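Local coordinates for protein lasso peptide isopeptidase AtxE2 (Asticcacaulis excentricus, PDB 5TXE) that hydrolyses the isopeptide bond of the lasso peptides astexin-2 and astexin-3, converting the threaded knots into linear peptides, at residues Q76-P79 / V80-L83; P634-H638 / V639-P643. The protein carries 1 engineered substitution. All coordinates share one frame; numbering follows the deposited sequence.

Following the chain from the N terminus, interaction 1 comes first: residues 76-83 turn strand 69-78 back into strand 83-92, closing a hairpin in an antiparallel sheet. Interaction 2 opens more than 500 residues later, in the loop 634-642 between strand 628-633, at one edge of the mixed sheet of the hydrolase domain, and helix 643-662, which Pro643 opens. The two local contacts therefore stand in series, neither enclosing nor crossing the other. In space their centres are about 13 Å apart and they touch, chiefly where Asn82 meets Gln642. The hairpin turn is thus joined to the start of helix 643-662, just beyond the loop carrying His638.

Interaction 1: residues Q76-P79 / V80-L83; sequences QADP and VTNL
Asp78 carries the turn, engaging Val80, Thr81, Asn82 and Leu83 through its backbone and its carboxylate. Its amide N donates to Leu83 O at 3.0 Å, and its carbonyl O receives Leu83 N at 3.1 Å, the reciprocal bonds of an antiparallel hydrogen-bonded pair. The same Asp78 O also takes a weak, strongly bent bond from Asn82 N at 2.8 Å. Two successive residues thus face one across the ladder, a G1 beta bulge, with Asn82 in a left-handed conformation (phi 61°, psi 45°).

The carboxylate serves the turn's other backbone donors. With CG anti to the backbone N (chi1 180°), the side chain bends over the start of the turn, and OD1 accepts Val80 N at 2.9 Å from above the carboxylate plane. A second, weak bond reaches OD1 from Thr81 N at 3.5 Å; it is long but fairly straight. The other oxygen, OD2, lies 3.2 Å from Thr81 OG1, the two side chains crossing at about a right angle, and Thr81 CG2 packs beside it. The Asn82 side chain leaves the turn with its CB directed away from 76-79, and its amide is held at both ends: OD1 accepts from Ala644 N and ND2 donates to Gln642 OE1.

The bulge ends the hairpin of strands 69-78 and 83-92, whose ladder continues between Gln76 and Val85. Helix 643-662 packs against it, Pro643 meeting Ala77 and Asn82, and Leu647 meeting Pro79; Arg45, in the loop after helix 40-44, touches Pro79 and Val80.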
loop_
_atom_site.group_PDB
_atom_site.type_symbol
_atom_site.label_atom_id
_atom_site.label_comp_id
_atom_site.label_asym_id
_atom_site.label_seq_id
_atom_site.Cartn_x
_atom_site.Cartn_y
_atom_site.Cartn_z
ATOM N N GLN A 76 12.399 11.189 -1.336
ATOM C CA GLN A 76 11.753 12.413 -1.693
ATOM C C GLN A 76 11.674 12.636 -3.208
ATOM O O GLN A 76 12.656 12.609 -3.934
ATOM C CB GLN A 76 12.444 13.585 -1.042
ATOM C CG GLN A 76 11.592 14.856 -1.185
ATOM C CD GLN A 76 11.943 15.918 -0.192
ATOM O OE1 GLN A 76 12.718 15.709 0.757
ATOM N NE2 GLN A 76 11.388 17.066 -0.403
ATOM N N ALA A 77 10.472 12.918 -3.660
ATOM C CA ALA A 77 10.187 12.949 -5.095
ATOM C C ALA A 77 10.384 14.340 -5.652
ATOM O O ALA A 77 9.982 15.335 -5.029
ATOM C CB ALA A 77 8.742 12.483 -5.334
ATOM N N ASP A 78 10.924 14.396 -6.865
ATOM C CA ASP A 78 11.145 15.662 -7.550
ATOM C C ASP A 78 10.546 15.553 -8.928
ATOM O O ASP A 78 11.083 14.845 -9.770
ATOM C CB ASP A 78 12.639 15.971 -7.658
ATOM C CG ASP A 78 12.915 17.318 -8.394
ATOM O OD1 ASP A 78 11.982 17.973 -8.937
ATOM O OD2 ASP A 78 14.088 17.745 -8.411
ATOM N N PRO A 79 9.441 16.262 -9.172
ATOM C CA PRO A 79 8.699 16.130 -10.420
ATOM C C PRO A 79 9.310 16.904 -11.584
ATOM O O PRO A 79 8.994 16.616 -12.726
ATOM C CB PRO A 79 7.315 16.652 -10.067
ATOM C CG PRO A 79 7.551 17.597 -8.955
ATOM C CD PRO A 79 8.743 17.103 -8.197
ATOM N N VAL A 80 10.273 17.783 -11.302
ATOM C CA VAL A 80 10.943 18.518 -12.372
ATOM C C VAL A 80 12.004 17.647 -12.980
ATOM O O VAL A 80 12.083 17.520 -14.206
ATOM C CB VAL A 80 11.518 19.842 -11.856
ATOM C CG1 VAL A 80 12.333 20.561 -12.943
ATOM C CG2 VAL A 80 10.378 20.755 -11.404
ATOM N N THR A 81 12.822 17.010 -12.150
ATOM C CA THR A 81 13.830 16.089 -12.669
ATOM C C THR A 81 13.210 14.750 -12.905
ATOM O O THR A 81 13.819 13.908 -13.566
ATOM C CB THR A 81 14.979 15.797 -11.665
ATOM O OG1 THR A 81 14.389 15.324 -10.421
ATOM C CG2 THR A 81 15.794 17.042 -11.425
ATOM N N ASN A 82 12.005 14.532 -12.389
ATOM C CA ASN A 82 11.292 13.247 -12.560
ATOM C C ASN A 82 12.050 12.085 -11.965
ATOM O O ASN A 82 12.177 11.038 -12.548
ATOM C CB ASN A 82 10.893 12.944 -14.012
ATOM C CG ASN A 82 9.926 11.762 -14.089
ATOM O OD1 ASN A 82 9.115 11.568 -13.182
ATOM N ND2 ASN A 82 10.033 10.941 -15.135
ATOM N N LEU A 83 12.549 12.312 -10.768
ATOM C CA LEU A 83 13.350 11.348 -10.023
ATOM C C LEU A 83 13.081 11.437 -8.551
ATOM O O LEU A 83 12.925 12.530 -8.002
ATOM C CB LEU A 83 14.841 11.628 -10.218
ATOM C CG LEU A 83 15.481 11.197 -11.544
ATOM C CD1 LEU A 83 16.938 11.732 -11.634
ATOM C CD2 LEU A 83 15.477 9.693 -11.776
#

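Interaction 2: residues P634-H638 / V639-P643; sequences PNEHH and VKWQP
Glu636 spans the loop with a pair of hydrogen bonds to successive backbone amides: OE1 accepts Trp641 N at 3.0 Å and OE2 accepts Gln642 N at 3.2 Å. Each oxygen uses its syn lone pair, so the carboxylate is gripped like a fork and held against rotation. A bend at chi2 (-67°) folds the chain back to reach these amides. OE1 also takes a weak bond from His637 N, while OE2 accepts a full hydrogen bond from His645 ND1. Replacing Glu636 with an alanine removes both oxygens, which is likely to leave the Trp641 and Gln642 amides and His645 ND1 without their acceptor.

A second polar centre is Asn635 O, shared by two side-chain donors. Trp641 NE1 reaches it at 3.0 Å in the carbonyl plane, whereas Gln642 NE2 approaches at 3.1 Å from well above that plane; Gln642 OE1 is taken by Asn82 ND2.

Residues 634-642 form the histidine-bearing loop of the alpha/beta-hydrolase fold in a prolyl oligopeptidase-type domain, between strand 628-633 and helix 643-662, with Gln642 at the N-cap position. His638, inferred to belong to the charge relay system, bonds through ND1 to Glu610 and through NE2 to the bound peptide's backbone; its side chain also meets Ala527, the engineered replacement of the nucleophile.

Among the packing contacts, Gln642 CG sits 3.5 Å above the Trp641 ring plane, over its centre. The rings of His637, its ND1 held by Glu609, and Trp641 meet obliquely, CD2 to CD1 at 3.7 Å, and Phe110 is edge-to-face with both.

One water lies 3.0 Å from His638 O and accepts from Lys640 NZ at 2.8 Å; NZ also bonds to Gln605 O and forms a salt bridge with Glu451.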
loop_
_atom_site.group_PDB
_atom_site.type_symbol
_atom_site.label_atom_id
_atom_site.label_comp_id
_atom_site.label_asym_id
_atom_site.label_seq_id
_atom_site.Cartn_x
_atom_site.Cartn_y
_atom_site.Cartn_z
ATOM N N PRO A 634 3.941 6.193 -19.964
ATOM C CA PRO A 634 4.945 5.203 -20.327
ATOM C C PRO A 634 5.778 4.673 -19.182
ATOM O O PRO A 634 6.078 5.401 -18.211
ATOM C CB PRO A 634 5.851 5.951 -21.298
ATOM C CG PRO A 634 5.747 7.387 -20.821
ATOM C CD PRO A 634 4.322 7.541 -20.368
ATOM N N ASN A 635 6.181 3.407 -19.312
ATOM C CA ASN A 635 7.014 2.740 -18.335
ATOM C C ASN A 635 6.463 2.910 -16.873
ATOM O O ASN A 635 7.198 3.297 -15.959
ATOM C CB ASN A 635 8.451 3.260 -18.438
ATOM C CG ASN A 635 9.409 2.421 -17.605
ATOM O OD1 ASN A 635 9.112 1.284 -17.307
ATOM N ND2 ASN A 635 10.493 2.996 -17.151
ATOM N N GLU A 636 5.184 2.580 -16.684
ATOM C CA GLU A 636 4.557 2.715 -15.417
ATOM C C GLU A 636 3.950 1.387 -15.000
ATOM O O GLU A 636 3.937 0.449 -15.750
ATOM C CB GLU A 636 3.465 3.745 -15.460
ATOM C CG GLU A 636 3.951 5.158 -15.277
ATOM C CD GLU A 636 4.492 5.402 -13.876
ATOM O OE1 GLU A 636 4.442 4.479 -13.048
ATOM O OE2 GLU A 636 5.010 6.532 -13.628
ATOM N N HIS A 637 3.459 1.341 -13.767
ATOM C CA HIS A 637 2.951 0.118 -13.188
ATOM C C HIS A 637 1.590 0.423 -12.540
ATOM O O HIS A 637 1.113 1.555 -12.507
ATOM C CB HIS A 637 3.944 -0.426 -12.157
ATOM C CG HIS A 637 5.259 -0.746 -12.731
ATOM N ND1 HIS A 637 5.440 -1.815 -13.573
ATOM C CD2 HIS A 637 6.427 -0.066 -12.720
ATOM C CE1 HIS A 637 6.689 -1.820 -14.003
ATOM N NE2 HIS A 637 7.295 -0.744 -13.529
ATOM N N HIS A 638 0.980 -0.640 -12.087
ATOM C CA HIS A 638 -0.306 -0.663 -11.398
ATOM C C HIS A 638 -0.422 0.455 -10.387
ATOM O O HIS A 638 -1.427 1.153 -10.375
ATOM C CB HIS A 638 -0.387 -2.061 -10.744
ATOM C CG HIS A 638 -1.576 -2.300 -9.903
ATOM N ND1 HIS A 638 -2.830 -2.428 -10.434
ATOM C CD2 HIS A 638 -1.703 -2.511 -8.567
ATOM C CE1 HIS A 638 -3.695 -2.658 -9.459
ATOM N NE2 HIS A 638 -3.034 -2.702 -8.316
ATOM N N VAL A 639 0.624 0.669 -9.604
ATOM C CA VAL A 639 0.821 1.908 -8.828
ATOM C C VAL A 639 1.970 2.713 -9.487
ATOM O O VAL A 639 3.020 2.128 -9.825
ATOM C CB VAL A 639 1.194 1.522 -7.395
ATOM C CG1 VAL A 639 1.702 2.705 -6.611
ATOM C CG2 VAL A 639 -0.019 0.901 -6.709
ATOM N N LYS A 640 1.800 4.020 -9.664
ATOM C CA LYS A 640 2.740 4.799 -10.454
ATOM C C LYS A 640 3.909 5.214 -9.607
ATOM O O LYS A 640 3.751 5.375 -8.444
ATOM C CB LYS A 640 2.091 5.997 -11.122
ATOM C CG LYS A 640 1.043 5.605 -12.131
ATOM C CD LYS A 640 0.332 6.820 -12.682
ATOM C CE LYS A 640 -0.715 6.454 -13.716
ATOM N NZ LYS A 640 -1.955 5.881 -13.110
ATOM N N TRP A 641 5.090 5.301 -10.213
ATOM C CA TRP A 641 6.316 5.520 -9.460
ATOM C C TRP A 641 7.045 6.793 -9.880
ATOM O O TRP A 641 7.874 7.317 -9.112
ATOM C CB TRP A 641 7.213 4.285 -9.611
ATOM C CG TRP A 641 7.758 4.056 -10.955
ATOM C CD1 TRP A 641 7.127 3.460 -11.984
ATOM C CD2 TRP A 641 9.121 4.343 -11.419
ATOM N NE1 TRP A 641 7.986 3.399 -13.090
ATOM C CE2 TRP A 641 9.200 3.945 -12.754
ATOM C CE3 TRP A 641 10.250 4.917 -10.829
ATOM C CZ2 TRP A 641 10.369 4.077 -13.517
ATOM C CZ3 TRP A 641 11.410 5.065 -11.589
ATOM C CH2 TRP A 641 11.458 4.629 -12.921
ATOM N N GLN A 642 6.763 7.328 -11.085
ATOM C CA GLN A 642 7.542 8.467 -11.585
ATOM C C GLN A 642 6.917 9.780 -11.128
ATOM O O GLN A 642 5.737 10.023 -11.337
ATOM C CB GLN A 642 7.686 8.450 -13.108
ATOM C CG GLN A 642 8.311 7.177 -13.664
ATOM C CD GLN A 642 8.569 7.259 -15.162
ATOM O OE1 GLN A 642 9.001 8.265 -15.670
ATOM N NE2 GLN A 642 8.271 6.210 -15.852
ATOM N N PRO A 643 7.694 10.602 -10.415
ATOM C CA PRO A 643 7.119 11.799 -9.814
ATOM C C PRO A 643 6.432 12.747 -10.788
ATOM O O PRO A 643 5.397 13.333 -10.422
ATOM C CB PRO A 643 8.320 12.476 -9.187
ATOM C CG PRO A 643 9.241 11.325 -8.854
ATOM C CD PRO A 643 9.098 10.410 -10.024
HETATM O O HOH W 1 -1.447 3.206 -12.518
#